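Long-range contacts in VP5 (Halorubrum pleomorphic virus 2, PDB 6QGI), which is a viral envelope protein that probably drives fusion of the virus membrane with that of its haloarchaeal host: residues A[376-381]-A[423-428]; A[390-395]-A[407-412]. All coordinates share one frame; numbering follows the deposited sequence.

Contact 1 and contact 2 lie on the same side of the chain's centre, with their own centres about 11 Å apart. Contact 2 is nested inside the chain loop that contact 1 closes. Strand 378-384 pairs with strand 418-427 in contact 1 and with strand 389-393, the first element of contact 2, on its other edge. Val380 N lies 2.9 Å from Val392 O, a probable hydrogen bond. Contact 1 is backbone pairing within a sheet, with buried residues and a charged pair at one end. Contact 2 has no hydrogen bond between its segments. It packs a strand against another sheet's strand end and following loop, farther from the chain's centre and beside a glycan.

Contact 1 of 2, residues A[376-381]-A[423-428]; sequences SGTAVE and ARFLST
Residues 376-381 and 423-428 pair as neighbouring strands of an antiparallel beta-sheet. Strand 378-384 runs between strands 389-393 and 418-427. The N-to-C directions of segments 378-381 and 423-427 are 151° apart. Ala379 with Leu426 and Glu381 with Arg424 form the hydrogen-bonded pairs. Ala379 N gives its hydrogen to Leu426 O (2.8 Å), and Leu426 N returns one to Ala379 O. Glu381 N to Arg424 O is 2.7 Å, with Arg424 N bonding back to Glu381 O.

Val380 and Phe425, both buried, form a non-hydrogen-bonded pair on the face opposite Ala379 and Leu426. Thr378 CG2 approaches Phe425 CD2 obliquely at 4.1 Å. The Phe425 ring also meets Tyr375 edge-to-face, and Tyr375 O binds the hydroxyl of Thr378.

Glu381 and Arg424 share the face of Ala379 and Leu426. Their side chains run alongside each other, pointing the same way. The Glu381 carboxylate sits over one face of the Arg424 guanidinium, displaced toward its rim, with the two planes 68° apart. Glu381 OE1 is 3.0 Å from Arg424 NH1, a salt bridge held by charge: OE1 stands well off the guanidinium plane, where no N-H is aimed. Glu381 OE2 touches Leu426 CD2 at 3.3 Å.

Thr378 with Ser427 is the last pair, and their side chains diverge. Beyond it, Gly377 O accepts two bonds. Thr428 N reaches Gly377 O at 2.8 Å, nearly straight. Chi1 of -168° swings Ser427 OG to Gly377 O from the opposite face of the carbonyl plane, at 3.3 Å.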
loop_
_atom_site.group_PDB
_atom_site.type_symbol
_atom_site.label_atom_id
_atom_site.label_comp_id
_atom_site.label_asym_id
_atom_site.label_seq_id
_atom_site.Cartn_x
_atom_site.Cartn_y
_atom_site.Cartn_z
ATOM N N SER A 376 3.766 17.520 -3.579
ATOM C CA SER A 376 4.844 17.367 -2.596
ATOM C C SER A 376 6.115 16.857 -3.256
ATOM O O SER A 376 6.061 16.014 -4.155
ATOM C CB SER A 376 4.422 16.435 -1.465
ATOM O OG SER A 376 4.080 15.144 -1.945
ATOM N N GLY A 377 7.239 17.412 -2.825
ATOM C CA GLY A 377 8.559 17.074 -3.343
ATOM C C GLY A 377 8.817 17.562 -4.755
ATOM O O GLY A 377 9.806 17.154 -5.368
ATOM N N THR A 378 7.924 18.429 -5.288
ATOM C CA THR A 378 8.046 19.004 -6.630
ATOM C C THR A 378 8.128 20.540 -6.548
ATOM O O THR A 378 7.987 21.120 -5.468
ATOM C CB THR A 378 6.905 18.545 -7.581
ATOM O OG1 THR A 378 5.670 19.164 -7.229
ATOM C CG2 THR A 378 6.753 17.037 -7.663
ATOM N N ALA A 379 8.392 21.181 -7.695
ATOM C CA ALA A 379 8.491 22.629 -7.869
ATOM C C ALA A 379 7.840 23.036 -9.180
ATOM O O ALA A 379 8.009 22.342 -10.184
ATOM C CB ALA A 379 9.948 23.068 -7.848
ATOM N N VAL A 380 7.081 24.138 -9.175
ATOM C CA VAL A 380 6.432 24.628 -10.394
ATOM C C VAL A 380 7.403 25.614 -11.058
ATOM O O VAL A 380 7.787 26.613 -10.450
ATOM C CB VAL A 380 5.013 25.223 -10.155
ATOM C CG1 VAL A 380 4.361 25.649 -11.470
ATOM C CG2 VAL A 380 4.113 24.230 -9.416
ATOM N N GLU A 381 7.851 25.268 -12.277
ATOM C CA GLU A 381 8.783 26.037 -13.100
ATOM C C GLU A 381 7.986 26.839 -14.119
ATOM O O GLU A 381 7.451 26.281 -15.082
ATOM C CB GLU A 381 9.792 25.100 -13.783
ATOM C CG GLU A 381 11.128 25.748 -14.075
ATOM C CD GLU A 381 12.028 24.913 -14.962
ATOM O OE1 GLU A 381 11.878 24.992 -16.202
ATOM O OE2 GLU A 381 12.882 24.176 -14.418
ATOM N N ALA A 423 4.220 26.661 -18.173
ATOM C CA ALA A 423 4.478 26.179 -16.814
ATOM C C ALA A 423 4.571 24.663 -16.788
ATOM O O ALA A 423 3.844 23.997 -17.526
ATOM C CB ALA A 423 3.377 26.637 -15.881
ATOM N N ARG A 424 5.463 24.118 -15.942
ATOM C CA ARG A 424 5.654 22.674 -15.775
ATOM C C ARG A 424 6.147 22.356 -14.362
ATOM O O ARG A 424 6.744 23.219 -13.717
ATOM C CB ARG A 424 6.613 22.092 -16.842
ATOM C CG ARG A 424 8.111 22.327 -16.611
ATOM C CD ARG A 424 8.943 21.375 -17.451
ATOM N NE ARG A 424 10.278 21.146 -16.892
ATOM C CZ ARG A 424 11.374 21.803 -17.262
ATOM N NH1 ARG A 424 11.307 22.752 -18.189
ATOM N NH2 ARG A 424 12.544 21.516 -16.710
ATOM N N PHE A 425 5.901 21.125 -13.882
ATOM C CA PHE A 425 6.370 20.711 -12.563
ATOM C C PHE A 425 7.461 19.650 -12.701
ATOM O O PHE A 425 7.438 18.843 -13.632
ATOM C CB PHE A 425 5.219 20.232 -11.652
ATOM C CG PHE A 425 4.629 18.876 -11.958
ATOM C CD1 PHE A 425 3.535 18.751 -12.804
ATOM C CD2 PHE A 425 5.135 17.726 -11.359
ATOM C CE1 PHE A 425 2.982 17.497 -13.077
ATOM C CE2 PHE A 425 4.583 16.476 -11.633
ATOM C CZ PHE A 425 3.510 16.369 -12.490
ATOM N N LEU A 426 8.422 19.673 -11.774
ATOM C CA LEU A 426 9.544 18.732 -11.698
ATOM C C LEU A 426 9.935 18.537 -10.235
ATOM O O LEU A 426 9.647 19.407 -9.420
ATOM C CB LEU A 426 10.753 19.197 -12.550
ATOM C CG LEU A 426 11.366 20.580 -12.263
ATOM C CD1 LEU A 426 12.409 20.513 -11.165
ATOM C CD2 LEU A 426 12.041 21.109 -13.476
ATOM N N SER A 427 10.613 17.428 -9.911
ATOM C CA SER A 427 11.031 17.103 -8.547
ATOM C C SER A 427 12.063 18.090 -7.980
ATOM O O SER A 427 12.864 18.658 -8.721
ATOM C CB SER A 427 11.598 15.690 -8.493
ATOM O OG SER A 427 11.768 15.222 -7.164
ATOM N N THR A 428 12.017 18.276 -6.651
ATOM C CA THR A 428 12.905 19.110 -5.835
ATOM C C THR A 428 14.153 18.301 -5.439
ATOM O O THR A 428 15.228 18.880 -5.256
ATOM C CB THR A 428 12.142 19.584 -4.573
ATOM O OG1 THR A 428 10.840 20.050 -4.928
ATOM C CG2 THR A 428 12.880 20.672 -3.795
#

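Contact 2 of 2, residues A[390-395]-A[407-412]; sequences VAVDAG and HDVSPE. With NAG (2-acetamido-2-deoxy-beta-D-glucopyranose), chain B.
Val390 opens the contact and touches two side chains of 407-412 with its CG1 methyl. Val390 CG1 is 3.6 Å from Val409 CG1, and the two side chains lie alongside each other, pointing in opposing directions. The same methyl meets the carboxylate end of Glu412, with Val390 CG1 to Glu412 OE1 at 3.4 Å. The extended chain of Glu412 brings that oxygen across the valine. Val390 also touches Leu413.

Ala391 points away and touches Glu381 of the neighbouring strand. Val392 turns back to the contact. Its CG1 methyl, anti to the backbone nitrogen (chi1 -179°), lies over one face of the His407 ring. This is a CH-pi contact, 3.7 Å from Val392 CG1 to the centroid of the His407 ring and 17° off the normal. The other methyl, Val392 CG2, is 3.5 Å from His407 CD2.

Strand 389-393 belongs to the sheet that holds 378-384, whereas strand 405-408 is the middle strand of a separate three-stranded antiparallel sheet. The contact therefore packs a strand of one sheet against the end of a strand of another and the loop that follows it. His407 ND1 makes a weak hydrogen bond to Asn396 O, and Val392 O accepts a hydrogen bond from Trp397 NE1.

Asp393 meets the glycan attached to Asn396. Asp393 OD2 accepts a weak hydrogen bond from O3 of the sugar at 3.3 Å. Farther on, Gly395 N lies 3.8 Å from the acetamide methyl C8 of the sugar.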
loop_
_atom_site.group_PDB
_atom_site.type_symbol
_atom_site.label_atom_id
_atom_site.label_comp_id
_atom_site.label_asym_id
_atom_site.label_seq_id
_atom_site.Cartn_x
_atom_site.Cartn_y
_atom_site.Cartn_z
ATOM N N VAL A 390 11.546 30.588 -13.814
ATOM C CA VAL A 390 11.705 30.547 -12.355
ATOM C C VAL A 390 10.957 29.327 -11.774
ATOM O O VAL A 390 9.782 29.114 -12.080
ATOM C CB VAL A 390 11.259 31.870 -11.656
ATOM C CG1 VAL A 390 11.431 31.779 -10.140
ATOM C CG2 VAL A 390 12.009 33.085 -12.201
ATOM N N ALA A 391 11.652 28.545 -10.923
ATOM C CA ALA A 391 11.111 27.372 -10.236
ATOM C C ALA A 391 10.857 27.698 -8.760
ATOM O O ALA A 391 11.722 28.278 -8.098
ATOM C CB ALA A 391 12.069 26.197 -10.367
ATOM N N VAL A 392 9.654 27.366 -8.263
ATOM C CA VAL A 392 9.242 27.614 -6.876
ATOM C C VAL A 392 8.798 26.285 -6.254
ATOM O O VAL A 392 7.913 25.626 -6.800
ATOM C CB VAL A 392 8.132 28.701 -6.763
ATOM C CG1 VAL A 392 7.735 28.946 -5.308
ATOM C CG2 VAL A 392 8.553 30.007 -7.432
ATOM N N ASP A 393 9.404 25.905 -5.112
ATOM C CA ASP A 393 9.091 24.667 -4.393
ATOM C C ASP A 393 7.691 24.734 -3.781
ATOM O O ASP A 393 7.225 25.821 -3.427
ATOM C CB ASP A 393 10.142 24.382 -3.310
ATOM C CG ASP A 393 11.586 24.402 -3.790
ATOM O OD1 ASP A 393 11.831 24.050 -4.967
ATOM O OD2 ASP A 393 12.471 24.762 -2.988
ATOM N N ALA A 394 7.025 23.563 -3.676
ATOM C CA ALA A 394 5.657 23.359 -3.180
ATOM C C ALA A 394 5.382 24.022 -1.826
ATOM O O ALA A 394 4.290 24.559 -1.630
ATOM C CB ALA A 394 5.360 21.873 -3.086
ATOM N N GLY A 395 6.357 23.964 -0.918
ATOM C CA GLY A 395 6.263 24.552 0.413
ATOM C C GLY A 395 6.387 26.058 0.423
ATOM O O GLY A 395 5.991 26.700 1.397
ATOM N N HIS A 407 2.918 33.262 -4.709
ATOM C CA HIS A 407 4.318 33.392 -4.322
ATOM C C HIS A 407 4.913 34.625 -4.988
ATOM O O HIS A 407 4.780 34.792 -6.205
ATOM C CB HIS A 407 5.137 32.132 -4.662
ATOM C CG HIS A 407 6.590 32.263 -4.320
ATOM N ND1 HIS A 407 7.031 32.213 -3.009
ATOM C CD2 HIS A 407 7.651 32.480 -5.129
ATOM C CE1 HIS A 407 8.342 32.380 -3.066
ATOM N NE2 HIS A 407 8.762 32.533 -4.322
ATOM N N ASP A 408 5.565 35.487 -4.192
ATOM C CA ASP A 408 6.200 36.700 -4.697
ATOM C C ASP A 408 7.504 36.322 -5.406
ATOM O O ASP A 408 8.495 35.977 -4.756
ATOM C CB ASP A 408 6.432 37.718 -3.558
ATOM C CG ASP A 408 6.858 39.107 -4.004
ATOM O OD1 ASP A 408 6.537 39.491 -5.152
ATOM O OD2 ASP A 408 7.489 39.819 -3.194
ATOM N N VAL A 409 7.475 36.350 -6.745
ATOM C CA VAL A 409 8.607 35.989 -7.598
ATOM C C VAL A 409 9.364 37.264 -8.055
ATOM O O VAL A 409 10.280 37.175 -8.876
ATOM C CB VAL A 409 8.134 35.120 -8.812
ATOM C CG1 VAL A 409 9.314 34.587 -9.615
ATOM C CG2 VAL A 409 7.252 33.959 -8.363
ATOM N N SER A 410 9.017 38.438 -7.489
ATOM C CA SER A 410 9.646 39.712 -7.849
ATOM C C SER A 410 11.177 39.738 -7.575
ATOM O O SER A 410 11.886 40.274 -8.439
ATOM C CB SER A 410 8.959 40.879 -7.150
ATOM O OG SER A 410 9.045 40.807 -5.738
ATOM N N PRO A 411 11.725 39.143 -6.466
ATOM C CA PRO A 411 13.185 39.186 -6.269
ATOM C C PRO A 411 13.965 38.454 -7.360
ATOM O O PRO A 411 15.036 38.921 -7.744
ATOM C CB PRO A 411 13.381 38.505 -4.913
ATOM C CG PRO A 411 12.049 38.642 -4.225
ATOM C CD PRO A 411 11.080 38.449 -5.328
ATOM N N GLU A 412 13.429 37.323 -7.856
ATOM C CA GLU A 412 14.068 36.507 -8.892
ATOM C C GLU A 412 13.780 37.027 -10.316
ATOM O O GLU A 412 14.455 36.611 -11.265
ATOM C CB GLU A 412 13.644 35.032 -8.772
ATOM C CG GLU A 412 14.195 34.336 -7.536
ATOM C CD GLU A 412 13.629 32.960 -7.240
ATOM O OE1 GLU A 412 12.396 32.847 -7.048
ATOM O OE2 GLU A 412 14.425 31.996 -7.173
HETATM C C1 NAG B . 11.839 27.560 0.024
HETATM C C2 NAG B . 12.623 26.322 -0.394
HETATM C C3 NAG B . 14.066 26.253 0.128
HETATM C C4 NAG B . 14.716 27.634 0.127
HETATM C C5 NAG B . 13.812 28.631 0.847
HETATM C C6 NAG B . 14.410 30.014 0.983
HETATM C C7 NAG B . 10.680 24.949 0.467
HETATM C C8 NAG B . 9.988 23.634 0.248
HETATM N N2 NAG B . 11.918 25.069 -0.100
HETATM O O3 NAG B . 14.820 25.384 -0.710
HETATM O O4 NAG B . 15.990 27.565 0.762
HETATM O O5 NAG B . 12.591 28.773 0.109
HETATM O O6 NAG B . 13.615 30.837 1.828
HETATM O O7 NAG B . 10.159 25.837 1.128
#